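Local coordinates for protein VP1 (Merkel cell polyomavirus, PDB 4FMG) that forms, as disulfide-linked pentamers, the 72 capsomers of the icosahedral polyomavirus capsid and takes part in attachment to and entry into the host cell, at residues T49-P54 against K268-G273; D249-S254 against F278-R283. All blocks are in the same frame, centred on the assembly; numbering follows the deposited sequence.

Contact 1: T49-P54 against K268-G273; sequences TYDLQP and KMALHG
The loop between strands 11-28 and 71-76 of the VP1 jelly roll runs along the beginning of strand 269-287, and residues 49-54 attach to residues 268-273 largely through backbone groups. Thr-49 binds Leu-271 twice: its N donates to Leu-271 O at 3.0 Å, and its OG1 accepts from Leu-271 N at 2.9 Å with an N-H...O angle of 142°. With chi1 at 63°, that hydroxyl sits between the backbone N and the carbonyl carbon, where it also donates to Tyr-50 O in the carbonyl plane; both roles fix its rotation. Farther along the loop, Leu-52 N gives an almost straight bond (179°) to Met-269 O, and a water joins Leu-52 O to Met-269 N, spanning backbones too far apart to pair directly. Met-269 O is also approached by Asp-51 CA in a CA-H...O contact (3.5 Å). Leu-52 CD1 meets Leu-271 CD1 at 3.6 Å, the side chains crossing at about a right angle, and Val-110 of the second subunit packs on Leu-52, placing this loop at the pentamer interface. Asp-51 lies across the methylenes of Lys-268, Lys-268 CD being 3.6 Å from Asp-51 OD1. Asp-51 OD2 forms a salt bridge with Lys-264. Between Asp-51 and Lys-268 the charges are bridged by water, which donates to Asp-51 OD1 at 2.7 Å and accepts from Lys-268 NZ at 2.8 Å.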
loop_
_atom_site.group_PDB
_atom_site.type_symbol
_atom_site.label_atom_id
_atom_site.label_comp_id
_atom_site.label_asym_id
_atom_site.label_seq_id
_atom_site.Cartn_x
_atom_site.Cartn_y
_atom_site.Cartn_z
ATOM N N THR C 49 -15.870 5.355 23.331
ATOM C CA THR C 49 -15.276 5.786 24.578
ATOM C C THR C 49 -15.954 7.087 24.996
ATOM O O THR C 49 -16.826 7.589 24.289
ATOM C CB THR C 49 -13.762 6.060 24.423
ATOM O OG1 THR C 49 -13.561 7.136 23.494
ATOM C CG2 THR C 49 -13.031 4.814 23.941
ATOM N N TYR C 50 -15.555 7.622 26.149
ATOM C CA TYR C 50 -15.816 9.018 26.483
ATOM C C TYR C 50 -14.740 9.852 25.785
ATOM O O TYR C 50 -14.041 9.347 24.908
ATOM C CB TYR C 50 -15.784 9.220 28.000
ATOM C CG TYR C 50 -17.102 8.945 28.700
ATOM C CD1 TYR C 50 -18.154 8.301 28.041
ATOM C CD2 TYR C 50 -17.292 9.317 30.037
ATOM C CE1 TYR C 50 -19.363 8.044 28.689
ATOM C CE2 TYR C 50 -18.498 9.061 30.695
ATOM C CZ TYR C 50 -19.525 8.422 30.013
ATOM O OH TYR C 50 -20.721 8.169 30.648
ATOM N N ASP C 51 -14.596 11.116 26.166
ATOM C CA ASP C 51 -13.650 11.991 25.478
ATOM C C ASP C 51 -12.211 11.717 25.908
ATOM O O ASP C 51 -11.896 11.670 27.101
ATOM C CB ASP C 51 -14.043 13.467 25.643
ATOM C CG ASP C 51 -15.398 13.782 25.003
ATOM O OD1 ASP C 51 -16.246 14.393 25.689
ATOM O OD2 ASP C 51 -15.628 13.401 23.824
ATOM N N LEU C 52 -11.347 11.509 24.922
ATOM C CA LEU C 52 -9.948 11.190 25.181
ATOM C C LEU C 52 -9.110 12.452 25.168
ATOM O O LEU C 52 -9.109 13.188 24.176
ATOM C CB LEU C 52 -9.425 10.167 24.162
ATOM C CG LEU C 52 -10.061 8.781 24.305
ATOM C CD1 LEU C 52 -9.915 8.011 23.029
ATOM C CD2 LEU C 52 -9.460 8.005 25.478
ATOM N N GLN C 53 -8.410 12.693 26.278
ATOM C CA GLN C 53 -7.652 13.924 26.495
ATOM C C GLN C 53 -6.430 13.695 27.380
ATOM O O GLN C 53 -6.543 13.057 28.434
ATOM C CB GLN C 53 -8.521 14.970 27.202
ATOM C CG GLN C 53 -9.511 15.730 26.334
ATOM C CD GLN C 53 -10.166 16.890 27.100
ATOM O OE1 GLN C 53 -9.783 18.051 26.944
ATOM N NE2 GLN C 53 -11.142 16.568 27.938
ATOM N N PRO C 54 -5.265 14.248 26.978
ATOM C CA PRO C 54 -4.118 14.312 27.887
ATOM C C PRO C 54 -4.444 15.226 29.069
ATOM O O PRO C 54 -4.913 16.348 28.859
ATOM C CB PRO C 54 -3.014 14.927 27.018
ATOM C CG PRO C 54 -3.736 15.698 25.987
ATOM C CD PRO C 54 -4.978 14.905 25.691
ATOM N N LYS C 268 -13.217 17.897 20.933
ATOM C CA LYS C 268 -13.131 16.638 21.656
ATOM C C LYS C 268 -13.232 15.427 20.725
ATOM O O LYS C 268 -13.782 15.520 19.623
ATOM C CB LYS C 268 -14.159 16.586 22.795
ATOM C CG LYS C 268 -13.750 17.478 23.964
ATOM C CD LYS C 268 -14.798 17.592 25.040
ATOM C CE LYS C 268 -14.303 18.546 26.126
ATOM N NZ LYS C 268 -15.175 18.513 27.320
ATOM N N MET C 269 -12.663 14.306 21.175
ATOM C CA MET C 269 -12.512 13.107 20.345
ATOM C C MET C 269 -12.768 11.830 21.147
ATOM O O MET C 269 -12.277 11.676 22.269
ATOM C CB MET C 269 -11.105 13.066 19.735
ATOM C CG MET C 269 -10.867 14.095 18.644
ATOM S SD MET C 269 -9.116 14.379 18.397
ATOM C CE MET C 269 -8.607 12.732 17.810
ATOM N N ALA C 270 -13.534 10.922 20.558
ATOM C CA ALA C 270 -13.846 9.640 21.174
ATOM C C ALA C 270 -13.501 8.537 20.191
ATOM O O ALA C 270 -13.720 8.687 18.993
ATOM C CB ALA C 270 -15.325 9.568 21.527
ATOM N N LEU C 271 -12.973 7.426 20.693
ATOM C CA LEU C 271 -12.736 6.273 19.835
ATOM C C LEU C 271 -14.022 5.478 19.659
ATOM O O LEU C 271 -14.906 5.493 20.530
ATOM C CB LEU C 271 -11.594 5.397 20.351
ATOM C CG LEU C 271 -10.184 5.920 20.035
ATOM C CD1 LEU C 271 -9.145 5.186 20.857
ATOM C CD2 LEU C 271 -9.859 5.833 18.533
ATOM N N HIS C 272 -14.125 4.819 18.508
ATOM C CA HIS C 272 -15.312 4.085 18.117
ATOM C C HIS C 272 -14.929 2.673 17.667
ATOM O O HIS C 272 -13.844 2.455 17.098
ATOM C CB HIS C 272 -16.026 4.864 17.001
ATOM C CG HIS C 272 -17.291 4.233 16.503
ATOM N ND1 HIS C 272 -18.233 3.668 17.340
ATOM C CD2 HIS C 272 -17.791 4.123 15.249
ATOM C CE1 HIS C 272 -19.247 3.216 16.621
ATOM N NE2 HIS C 272 -19.005 3.481 15.349
ATOM N N GLY C 273 -15.819 1.720 17.929
ATOM C CA GLY C 273 -15.611 0.339 17.517
ATOM C C GLY C 273 -16.822 -0.284 16.853
ATOM O O GLY C 273 -17.954 0.180 17.038
HETATM O O HOH W 1 -15.653 15.830 27.913
HETATM O O HOH W 2 -11.031 14.828 23.432
#

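Contact 2: D249-S254 against F278-R283; sequences DGLFIS and FNVTLR
Ile-253 and Phe-278 run alongside each other in opposing senses, bringing the Ile-253 CG2 methyl over the face of the Phe-278 ring. This CH-pi contact is well centred: CG2 stands 3.4 Å from the ring centroid and only 7° off the ring normal. The methyl is anti to the backbone N of Ile-253; Phe-278 CG, anti to its own carbonyl carbon, places the ring, and chi2 of 85° turns its face to the methyl. Leu-251 extends toward residues 278-283 and divides its two branches. CD2 meets Val-280 CG1 tip to tip at 4.1 Å, whereas CD1 slants across Leu-282 and approaches its CD2 at 4.2 Å. Strands 250-263 and 269-287 form a hairpin, but at residues 250-254 and 278-283 they have separated to face each other across the core of the VP1 jelly roll: they run roughly antiparallel, at 147°, and their axes come no closer than 10.2 Å. Ile-137 of strand 131-138 touches Leu-251, Ile-253 and Phe-278, and Leu-26 of strand 11-28 touches Ile-253 and Phe-278. With buried aliphatic groups and one aromatic ring as its main partners, the contact depends on shape and dispersion.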
loop_
_atom_site.group_PDB
_atom_site.type_symbol
_atom_site.label_atom_id
_atom_site.label_comp_id
_atom_site.label_asym_id
_atom_site.label_seq_id
_atom_site.Cartn_x
_atom_site.Cartn_y
_atom_site.Cartn_z
ATOM N N ASP C 249 -14.852 -28.993 25.717
ATOM C CA ASP C 249 -15.855 -28.743 24.664
ATOM C C ASP C 249 -16.227 -27.247 24.581
ATOM O O ASP C 249 -17.397 -26.879 24.446
ATOM C CB ASP C 249 -17.099 -29.646 24.837
ATOM C CG ASP C 249 -16.803 -31.138 24.575
ATOM O OD1 ASP C 249 -16.034 -31.456 23.638
ATOM O OD2 ASP C 249 -17.354 -31.998 25.302
ATOM N N GLY C 250 -15.203 -26.399 24.671
ATOM C CA GLY C 250 -15.377 -24.952 24.669
ATOM C C GLY C 250 -14.513 -24.303 23.606
ATOM O O GLY C 250 -13.308 -24.549 23.544
ATOM N N LEU C 251 -15.140 -23.488 22.763
ATOM C CA LEU C 251 -14.445 -22.729 21.727
ATOM C C LEU C 251 -14.328 -21.271 22.164
ATOM O O LEU C 251 -15.326 -20.629 22.488
ATOM C CB LEU C 251 -15.201 -22.822 20.394
ATOM C CG LEU C 251 -14.703 -21.998 19.193
ATOM C CD1 LEU C 251 -13.360 -22.518 18.667
ATOM C CD2 LEU C 251 -15.735 -22.026 18.091
ATOM N N PHE C 252 -13.108 -20.757 22.171
ATOM C CA PHE C 252 -12.874 -19.403 22.608
ATOM C C PHE C 252 -12.640 -18.493 21.443
ATOM O O PHE C 252 -11.767 -18.734 20.608
ATOM C CB PHE C 252 -11.707 -19.334 23.580
ATOM C CG PHE C 252 -12.074 -19.715 24.976
ATOM C CD1 PHE C 252 -12.126 -21.055 25.353
ATOM C CD2 PHE C 252 -12.386 -18.731 25.913
ATOM C CE1 PHE C 252 -12.466 -21.405 26.654
ATOM C CE2 PHE C 252 -12.729 -19.069 27.209
ATOM C CZ PHE C 252 -12.772 -20.406 27.583
ATOM N N ILE C 253 -13.453 -17.446 21.395
ATOM C CA ILE C 253 -13.431 -16.462 20.329
ATOM C C ILE C 253 -13.208 -15.082 20.935
ATOM O O ILE C 253 -13.939 -14.667 21.841
ATOM C CB ILE C 253 -14.739 -16.528 19.516
ATOM C CG1 ILE C 253 -14.802 -17.873 18.781
ATOM C CG2 ILE C 253 -14.816 -15.377 18.523
ATOM C CD1 ILE C 253 -16.182 -18.451 18.656
ATOM N N SER C 254 -12.183 -14.397 20.433
ATOM C CA SER C 254 -11.779 -13.087 20.920
ATOM C C SER C 254 -11.581 -12.130 19.754
ATOM O O SER C 254 -11.196 -12.554 18.666
ATOM C CB SER C 254 -10.461 -13.194 21.691
ATOM O OG SER C 254 -10.469 -14.279 22.603
ATOM N N PHE C 278 -18.518 -14.178 13.362
ATOM C CA PHE C 278 -17.709 -15.376 13.149
ATOM C C PHE C 278 -18.538 -16.582 12.692
ATOM O O PHE C 278 -19.597 -16.878 13.257
ATOM C CB PHE C 278 -16.964 -15.767 14.428
ATOM C CG PHE C 278 -16.114 -14.672 15.017
ATOM C CD1 PHE C 278 -16.674 -13.719 15.872
ATOM C CD2 PHE C 278 -14.749 -14.613 14.746
ATOM C CE1 PHE C 278 -15.889 -12.702 16.439
ATOM C CE2 PHE C 278 -13.958 -13.607 15.310
ATOM C CZ PHE C 278 -14.537 -12.650 16.163
ATOM N N ASN C 279 -18.032 -17.279 11.678
ATOM C CA ASN C 279 -18.526 -18.605 11.335
ATOM C C ASN C 279 -17.365 -19.607 11.330
ATOM O O ASN C 279 -16.565 -19.652 10.386
ATOM C CB ASN C 279 -19.246 -18.585 9.981
ATOM C CG ASN C 279 -20.016 -19.870 9.709
ATOM O OD1 ASN C 279 -19.558 -20.971 10.014
ATOM N ND2 ASN C 279 -21.197 -19.732 9.131
ATOM N N VAL C 280 -17.274 -20.405 12.390
ATOM C CA VAL C 280 -16.180 -21.359 12.555
ATOM C C VAL C 280 -16.608 -22.787 12.188
ATOM O O VAL C 280 -17.644 -23.286 12.655
ATOM C CB VAL C 280 -15.594 -21.306 13.997
ATOM C CG1 VAL C 280 -14.499 -22.358 14.191
ATOM C CG2 VAL C 280 -15.034 -19.929 14.290
ATOM N N THR C 281 -15.819 -23.421 11.326
ATOM C CA THR C 281 -16.003 -24.825 10.977
ATOM C C THR C 281 -15.099 -25.681 11.860
ATOM O O THR C 281 -13.900 -25.403 11.996
ATOM C CB THR C 281 -15.666 -25.082 9.492
ATOM O OG1 THR C 281 -16.569 -24.334 8.671
ATOM C CG2 THR C 281 -15.785 -26.563 9.138
ATOM N N LEU C 282 -15.687 -26.709 12.468
ATOM C CA LEU C 282 -14.944 -27.625 13.334
ATOM C C LEU C 282 -15.132 -29.074 12.900
ATOM O O LEU C 282 -16.166 -29.420 12.326
ATOM C CB LEU C 282 -15.347 -27.448 14.807
ATOM C CG LEU C 282 -15.271 -26.017 15.357
ATOM C CD1 LEU C 282 -16.672 -25.421 15.490
ATOM C CD2 LEU C 282 -14.538 -25.990 16.693
ATOM N N ARG C 283 -14.120 -29.904 13.151
ATOM C CA ARG C 283 -14.207 -31.343 12.899
ATOM C C ARG C 283 -13.821 -32.137 14.153
ATOM O O ARG C 283 -13.125 -31.638 15.031
ATOM C CB ARG C 283 -13.345 -31.754 11.692
ATOM C CG ARG C 283 -11.850 -31.688 11.939
ATOM C CD ARG C 283 -11.029 -32.043 10.722
ATOM N NE ARG C 283 -9.623 -31.727 10.966
ATOM C CZ ARG C 283 -8.700 -31.590 10.024
ATOM N NH1 ARG C 283 -9.014 -31.759 8.747
ATOM N NH2 ARG C 283 -7.459 -31.274 10.359
#

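How the contacts relate
Strand 269-287 serves both contacts, its beginning in contact 1 and a later part in contact 2, with centres 32 Å apart on opposite sides of the chain's centre. Contact 2 is wholly buried, touches no other subunit and joins two strands of one hairpin through apolar side chains. Contact 1 is only partly buried; it ties a distant loop to the strand and lies beside a second subunit, to whose Arg-117 Gln-53 is hydrogen-bonded. Their chemistry follows: backbone bonds, bridging waters and charged groups at the loop, against methyls and an aromatic face in the interior. Strand 250-263 flanks contact 1 as well, through Phe-261 packed against Met-269 and Leu-271.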